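PDB 7D2W: PRESAN domain-containing protein from Plasmodium falciparum, which is of unknown function but carries the all-helical PRESAN (PHIST) domain of a malaria parasite and is probably a protein-binding module. Local coordinates for residues E54-D57 and L58-Q61; K84-L87 and K88-G92; S154-R157 and S158-E162. All coordinates share one frame; numbering follows the deposited sequence. Where two conformers were deposited one is given.

Contact 1: residues E54-D57 and L58-Q61; sequences ELFD and LLVQ
L55 and L58 meet methyl to methyl at the end of helix 49-58, where the chain leaves the helix for a loop. Their CD1 atoms lie 3.6 Å apart and the two side chains cross at about a right angle. L55 can reach forward because its CG stands anti to the backbone N (chi1 -173°), while L58 has its CG beside the backbone N and its CB near L55 O. A second apolar pair follows one residue on: L59 CD1 comes 4.3 Å from F56 CD1, approaching the ring obliquely. Leucine suits these positions because its branched end gives L55 a methyl for L58, and gives L59 one for F56.

In the backbone, the carbonyl of L55 takes two bonds, from L58 N at 3.1 Å and from L59 N at 3.4 Å, both strongly bent and weak. Such shared bonding to the third and fourth residues accompanies the passage of the chain into the loop, and D57 N bonds to E54 O at 2.9 Å, three residues back. By L59 the backbone has left helical geometry, psi having opened to 93°. The exposed V60 only brushes the turn, its CG1 lying 4.0 Å from D57 O.

The ammonium group of K153 donates to the carbonyl oxygens of both F56 and L59, giving these two main-chain acceptors a shared partner. L55 and L59 rest on Y67, and F56 and L59 on I71, so the closing turn of helix 49-58 is seated against helix 65-93.

Contact 2: residues K84-L87 and K88-G92; sequences KDLL and KNLRG
K84 O receives the amide of K88, K88 N lying 2.9 Å away, the first of four successive i to i+4 bonds in a regular alpha-helical stretch of helix 65-93, one of the long helices of the four-helix bundle. The CB of K88 also lies against that carbonyl. Both lysines are exposed, a natural setting for long chains whose charged ends seek water.

D85 O accepts from N89 N, again at 2.9 Å. In the conformer given, N89 has its CG beside its own backbone N (chi1 -57°), and its side-chain amide lies close to the same carbonyl oxygen with poor geometry for a hydrogen bond. The carboxylate of D85 is engaged elsewhere: OD1 accepts from the side-chain amide of Q81, one turn earlier. An acid and an amide fit this flank of the helix, where polar ends can stay outside the core.

L86 turns to the interior. Its O takes the amide of L90, with L90 N at 2.8 Å, and the two leucines lie side by side, pointing the same way, to form an apolar ridge. H167 and Y171 of helix 149-181 pack on L86; L90 is shared by Y171 and by W117, C120 and C124 of helix 117-144. Compact, branched leucine is well matched to such a buried seam between helices.

L87 reaches C124 of helix 117-144, while its carbonyl O accepts from R91 N at 2.9 Å. The chain of R91 leads away from this turn to a cation-pi contact with W117. Within the ridge itself, L86 CD1 and L90 CD1 are 4.0 Å apart.

Contact 3: residues S154-R157 and S158-E162; sequences SFIR and SCIDE
C159 lays its sulfur over one face of the F155 ring, offset toward the rim. SG is 3.8 Å from the ring centroid, and its nearest ring atom is CZ of F155 at 3.5 Å. The torsions bring the two groups together: F155 holds CG anti to its N (chi1 164°), while C159 sets SG beside its own N (chi1 -77°), reaching back. A small, polarisable thiol fits closely over the aromatic face, and the helical bond from C159 N to F155 O (2.9 Å) holds the two residues one turn apart. On the neighbouring flank, I156 CG2 and I160 CD1 approach to 4.4 Å, apolar residues facing helices 49-58 and 65-93.

The polar flank looks to the second subunit. In the conformer modelled, R157 NE donates to S154 OG of the second subunit, and the R157 side chain makes a cation-pi contact with Y53 of its own chain. S158 OG bonds to R157 NH1 of the second subunit. D161 OD2 pairs with that NH1 in an intersubunit salt bridge and hydrogen-bonds S154 OG of the second subunit. Short hydroxyls and opposite charges thus suit this intersubunit network, and the nearby arginine would probably stabilise D161 as a carboxylate.

In the fold
The three contacts come in series along the chain: contact 1 at the end of helix 49-58, contact 2 late in helix 65-93 and contact 3 in the first half of helix 149-181. Contacts 1 and 3 share one side of the chain's centre, their centres about 15 Å apart, and touch where F56 CZ packs on I156 CG2 at 3.8 Å. Contact 2 lies on the opposite side, its centre about 33 Å from that of contact 1 and about 22 Å from that of contact 3. Helix 65-93 carries contact 2 near its C-terminal end and lends I71, nearer its start, to contacts 1 and 3. The four-helix architecture thus unites a helix terminus, an interhelical core and a dimer contact.

Contact 1: residues E54-D57 and L58-Q61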
loop_
_atom_site.group_PDB
_atom_site.type_symbol
_atom_site.label_atom_id
_atom_site.label_comp_id
_atom_site.label_asym_id
_atom_site.label_seq_id
_atom_site.Cartn_x
_atom_site.Cartn_y
_atom_site.Cartn_z
ATOM N N GLU A 54 -12.463 14.162 7.724
ATOM C CA GLU A 54 -13.674 14.776 8.262
ATOM C C GLU A 54 -13.761 16.240 7.836
ATOM O O GLU A 54 -14.807 16.713 7.375
ATOM C CB GLU A 54 -13.686 14.642 9.789
ATOM C CG GLU A 54 -13.783 13.191 10.287
ATOM C CD GLU A 54 -13.370 13.010 11.754
ATOM O OE1 GLU A 54 -12.684 13.895 12.311
ATOM O OE2 GLU A 54 -13.730 11.969 12.346
ATOM N N LEU A 55 -12.654 16.962 7.952
ATOM C CA LEU A 55 -12.601 18.352 7.517
ATOM C C LEU A 55 -12.866 18.502 6.026
ATOM O O LEU A 55 -13.318 19.567 5.590
ATOM C CB LEU A 55 -11.244 18.925 7.879
ATOM C CG LEU A 55 -10.933 20.392 7.692
ATOM C CD1 LEU A 55 -11.737 21.258 8.631
ATOM C CD2 LEU A 55 -9.449 20.520 7.932
ATOM N N PHE A 56 -12.582 17.463 5.229
ATOM C CA PHE A 56 -12.885 17.486 3.803
ATOM C C PHE A 56 -14.375 17.441 3.523
ATOM O O PHE A 56 -14.772 17.446 2.354
ATOM C CB PHE A 56 -12.223 16.315 3.067
ATOM C CG PHE A 56 -10.780 16.551 2.718
ATOM C CD1 PHE A 56 -10.146 17.721 3.088
ATOM C CD2 PHE A 56 -10.049 15.591 2.039
ATOM C CE1 PHE A 56 -8.809 17.944 2.781
ATOM C CE2 PHE A 56 -8.719 15.807 1.731
ATOM C CZ PHE A 56 -8.096 16.987 2.115
ATOM N N ASP A 57 -15.217 17.355 4.548
ATOM C CA ASP A 57 -16.649 17.475 4.332
ATOM C C ASP A 57 -17.191 18.808 4.809
ATOM O O ASP A 57 -18.261 19.222 4.353
ATOM C CB ASP A 57 -17.390 16.314 5.011
ATOM C CG ASP A 57 -16.814 14.951 4.620
ATOM O OD1 ASP A 57 -16.192 14.845 3.542
ATOM O OD2 ASP A 57 -16.979 13.978 5.386
ATOM N N LEU A 58 -16.447 19.507 5.674
ATOM C CA LEU A 58 -16.742 20.895 5.998
ATOM C C LEU A 58 -16.404 21.841 4.857
ATOM O O LEU A 58 -16.786 23.018 4.912
ATOM C CB LEU A 58 -15.969 21.311 7.241
ATOM C CG LEU A 58 -16.083 20.279 8.354
ATOM C CD1 LEU A 58 -15.146 20.628 9.491
ATOM C CD2 LEU A 58 -17.529 20.206 8.807
ATOM N N LEU A 59 -15.682 21.357 3.841
ATOM C CA LEU A 59 -15.400 22.117 2.624
ATOM C C LEU A 59 -16.408 21.689 1.567
ATOM O O LEU A 59 -16.220 20.701 0.855
ATOM C CB LEU A 59 -13.968 21.894 2.160
ATOM C CG LEU A 59 -12.923 22.209 3.227
ATOM C CD1 LEU A 59 -11.559 21.732 2.800
ATOM C CD2 LEU A 59 -12.902 23.698 3.493
ATOM N N VAL A 60 -17.506 22.436 1.492
ATOM C CA VAL A 60 -18.500 22.247 0.442
ATOM C C VAL A 60 -18.221 23.170 -0.741
ATOM O O VAL A 60 -18.621 22.870 -1.873
ATOM C CB VAL A 60 -19.911 22.485 1.010
ATOM C CG1 VAL A 60 -20.421 21.236 1.711
ATOM C CG2 VAL A 60 -19.899 23.668 1.973
ATOM N N GLN A 61 -17.562 24.299 -0.485
ATOM C CA GLN A 61 -17.095 25.230 -1.494
ATOM C C GLN A 61 -15.585 25.310 -1.407
ATOM O O GLN A 61 -14.992 24.986 -0.375
ATOM C CB GLN A 61 -17.678 26.634 -1.292
ATOM C CG GLN A 61 -19.181 26.692 -1.152
ATOM C CD GLN A 61 -19.692 28.118 -1.104
ATOM O OE1 GLN A 61 -19.148 28.963 -0.389
ATOM N NE2 GLN A 61 -20.735 28.399 -1.875
#

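Contact 2: residues K84-L87 and K88-G92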
loop_
_atom_site.group_PDB
_atom_site.type_symbol
_atom_site.label_atom_id
_atom_site.label_comp_id
_atom_site.label_asym_id
_atom_site.label_seq_id
_atom_site.Cartn_x
_atom_site.Cartn_y
_atom_site.Cartn_z
ATOM N N LYS A 84 8.996 8.651 8.407
ATOM C CA LYS A 84 9.684 8.392 9.672
ATOM C C LYS A 84 9.369 6.992 10.188
ATOM O O LYS A 84 10.272 6.263 10.616
ATOM C CB LYS A 84 9.291 9.434 10.722
ATOM C CG LYS A 84 9.866 10.848 10.517
ATOM C CD LYS A 84 9.823 11.671 11.826
ATOM C CE LYS A 84 10.325 10.842 13.019
ATOM N NZ LYS A 84 11.042 11.603 14.116
ATOM N N ASP A 85 8.090 6.593 10.125
ATOM C CA ASP A 85 7.675 5.270 10.587
ATOM C C ASP A 85 8.303 4.158 9.753
ATOM O O ASP A 85 8.708 3.118 10.292
ATOM C CB ASP A 85 6.154 5.144 10.526
ATOM C CG ASP A 85 5.445 5.994 11.567
ATOM O OD1 ASP A 85 6.092 6.501 12.512
ATOM O OD2 ASP A 85 4.224 6.156 11.423
ATOM N N LEU A 86 8.341 4.338 8.435
ATOM C CA LEU A 86 8.974 3.352 7.562
ATOM C C LEU A 86 10.446 3.163 7.921
ATOM O O LEU A 86 10.931 2.030 8.027
ATOM C CB LEU A 86 8.821 3.797 6.105
ATOM C CG LEU A 86 9.715 3.082 5.091
ATOM C CD1 LEU A 86 9.160 1.701 4.820
ATOM C CD2 LEU A 86 9.805 3.889 3.792
ATOM N N LEU A 87 11.176 4.265 8.105
ATOM C CA LEU A 87 12.599 4.169 8.419
ATOM C C LEU A 87 12.817 3.546 9.791
ATOM O O LEU A 87 13.786 2.806 9.995
ATOM C CB LEU A 87 13.249 5.548 8.357
ATOM C CG LEU A 87 13.333 6.141 6.951
ATOM C CD1 LEU A 87 13.935 7.528 7.039
ATOM C CD2 LEU A 87 14.155 5.235 6.037
ATOM N N LYS A 88 11.929 3.841 10.739
ATOM C CA LYS A 88 11.991 3.202 12.051
ATOM C C LYS A 88 11.788 1.697 11.921
ATOM O O LYS A 88 12.534 0.898 12.513
ATOM C CB LYS A 88 10.934 3.822 12.976
ATOM C CG LYS A 88 10.957 3.361 14.454
ATOM C CD LYS A 88 9.878 4.106 15.258
ATOM C CE LYS A 88 9.765 3.613 16.699
ATOM N NZ LYS A 88 10.894 4.069 17.563
ATOM N N ASN A 89 10.796 1.290 11.131
ATOM C CA ASN A 89 10.520 -0.134 10.977
ATOM C C ASN A 89 11.629 -0.833 10.198
ATOM O O ASN A 89 11.985 -1.974 10.514
ATOM C CB ASN A 89 9.161 -0.329 10.309
ATOM C CG ASN A 89 8.043 0.331 11.087
ATOM O OD1 ASN A 89 8.149 0.509 12.296
ATOM N ND2 ASN A 89 6.975 0.720 10.394
ATOM N N LEU A 90 12.196 -0.167 9.189
ATOM C CA LEU A 90 13.282 -0.775 8.428
ATOM C C LEU A 90 14.550 -0.890 9.264
ATOM O O LEU A 90 15.272 -1.894 9.179
ATOM C CB LEU A 90 13.537 0.030 7.155
ATOM C CG LEU A 90 12.524 -0.231 6.026
ATOM C CD1 LEU A 90 12.969 0.466 4.721
ATOM C CD2 LEU A 90 12.303 -1.724 5.792
ATOM N N ARG A 91 14.833 0.123 10.089
ATOM C CA ARG A 91 15.987 0.048 10.974
ATOM C C ARG A 91 15.897 -1.160 11.894
ATOM O O ARG A 91 16.915 -1.786 12.203
ATOM C CB ARG A 91 16.097 1.337 11.792
ATOM C CG ARG A 91 17.345 1.412 12.634
ATOM C CD ARG A 91 18.585 1.608 11.769
ATOM N NE ARG A 91 19.288 0.346 11.555
ATOM C CZ ARG A 91 20.602 0.241 11.396
ATOM N NH1 ARG A 91 21.362 1.327 11.426
ATOM N NH2 ARG A 91 21.155 -0.950 11.208
ATOM N N GLY A 92 14.682 -1.523 12.307
ATOM C CA GLY A 92 14.513 -2.668 13.183
ATOM C C GLY A 92 14.948 -3.975 12.551
ATOM O O GLY A 92 15.486 -4.850 13.232
#

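Contact 3: residues S154-R157 and S158-E162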
loop_
_atom_site.group_PDB
_atom_site.type_symbol
_atom_site.label_atom_id
_atom_site.label_comp_id
_atom_site.label_asym_id
_atom_site.label_seq_id
_atom_site.Cartn_x
_atom_site.Cartn_y
_atom_site.Cartn_z
ATOM N N SER A 154 -10.187 15.100 -3.941
ATOM C CA SER A 154 -9.758 13.810 -4.465
ATOM C C SER A 154 -8.265 13.815 -4.752
ATOM O O SER A 154 -7.580 12.813 -4.515
ATOM C CB SER A 154 -10.545 13.460 -5.733
ATOM O OG SER A 154 -11.934 13.483 -5.469
ATOM N N PHE A 155 -7.743 14.932 -5.266
ATOM C CA PHE A 155 -6.311 15.005 -5.540
ATOM C C PHE A 155 -5.503 14.812 -4.257
ATOM O O PHE A 155 -4.543 14.029 -4.223
ATOM C CB PHE A 155 -5.976 16.338 -6.208
ATOM C CG PHE A 155 -4.512 16.664 -6.193
ATOM C CD1 PHE A 155 -3.664 16.160 -7.170
ATOM C CD2 PHE A 155 -3.981 17.456 -5.181
ATOM C CE1 PHE A 155 -2.313 16.451 -7.152
ATOM C CE2 PHE A 155 -2.638 17.749 -5.145
ATOM C CZ PHE A 155 -1.794 17.244 -6.149
ATOM N N ILE A 156 -5.888 15.509 -3.180
ATOM C CA ILE A 156 -5.101 15.431 -1.951
ATOM C C ILE A 156 -5.166 14.027 -1.367
ATOM O O ILE A 156 -4.138 13.458 -0.959
ATOM C CB ILE A 156 -5.566 16.493 -0.931
ATOM C CG1 ILE A 156 -5.321 17.908 -1.463
ATOM C CG2 ILE A 156 -4.823 16.305 0.408
ATOM C CD1 ILE A 156 -5.996 19.016 -0.602
ATOM N N ARG A 157 -6.366 13.432 -1.310
ATOM C CA ARG A 157 -6.486 12.071 -0.789
ATOM C C ARG A 157 -5.707 11.090 -1.661
ATOM O O ARG A 157 -5.047 10.180 -1.148
ATOM C CB ARG A 157 -7.962 11.660 -0.672
ATOM C CG ARG A 157 -8.200 10.246 -0.061
ATOM C CD ARG A 157 -9.460 10.155 0.838
ATOM N NE ARG A 157 -9.455 8.978 1.719
ATOM C CZ ARG A 157 -10.402 8.712 2.618
ATOM N NH1 ARG A 157 -10.322 7.620 3.395
ATOM N NH2 ARG A 157 -11.431 9.546 2.758
ATOM N N SER A 158 -5.731 11.288 -2.982
ATOM C CA SER A 158 -4.970 10.393 -3.856
ATOM C C SER A 158 -3.464 10.560 -3.676
ATOM O O SER A 158 -2.726 9.581 -3.811
ATOM C CB SER A 158 -5.368 10.601 -5.323
ATOM O OG SER A 158 -6.585 9.911 -5.559
ATOM N N CYS A 159 -2.989 11.773 -3.363
ATOM C CA CYS A 159 -1.570 11.952 -3.060
ATOM C C CYS A 159 -1.162 11.187 -1.805
ATOM O O CYS A 159 -0.078 10.602 -1.748
ATOM C CB CYS A 159 -1.252 13.435 -2.889
ATOM S SG CYS A 159 -1.140 14.288 -4.463
ATOM N N ILE A 160 -2.006 11.204 -0.777
ATOM C CA ILE A 160 -1.696 10.443 0.427
ATOM C C ILE A 160 -1.691 8.950 0.119
ATOM O O ILE A 160 -0.785 8.220 0.545
ATOM C CB ILE A 160 -2.681 10.828 1.548
ATOM C CG1 ILE A 160 -2.406 12.278 1.966
ATOM C CG2 ILE A 160 -2.537 9.890 2.783
ATOM C CD1 ILE A 160 -3.503 12.863 2.854
ATOM N N ASP A 161 -2.672 8.479 -0.666
ATOM C CA ASP A 161 -2.676 7.074 -1.089
ATOM C C ASP A 161 -1.405 6.724 -1.852
ATOM O O ASP A 161 -0.855 5.629 -1.695
ATOM C CB ASP A 161 -3.872 6.772 -1.997
ATOM C CG ASP A 161 -5.212 6.928 -1.313
ATOM O OD1 ASP A 161 -5.291 6.827 -0.075
ATOM O OD2 ASP A 161 -6.210 7.118 -2.046
ATOM N N GLU A 162 -0.956 7.628 -2.723
ATOM C CA GLU A 162 0.259 7.385 -3.497
ATOM C C GLU A 162 1.487 7.290 -2.595
ATOM O O GLU A 162 2.391 6.473 -2.843
ATOM C CB GLU A 162 0.436 8.492 -4.540
ATOM C CG GLU A 162 1.613 8.271 -5.483
ATOM C CD GLU A 162 1.722 9.352 -6.542
ATOM O OE1 GLU A 162 1.070 10.416 -6.386
ATOM O OE2 GLU A 162 2.453 9.128 -7.533
#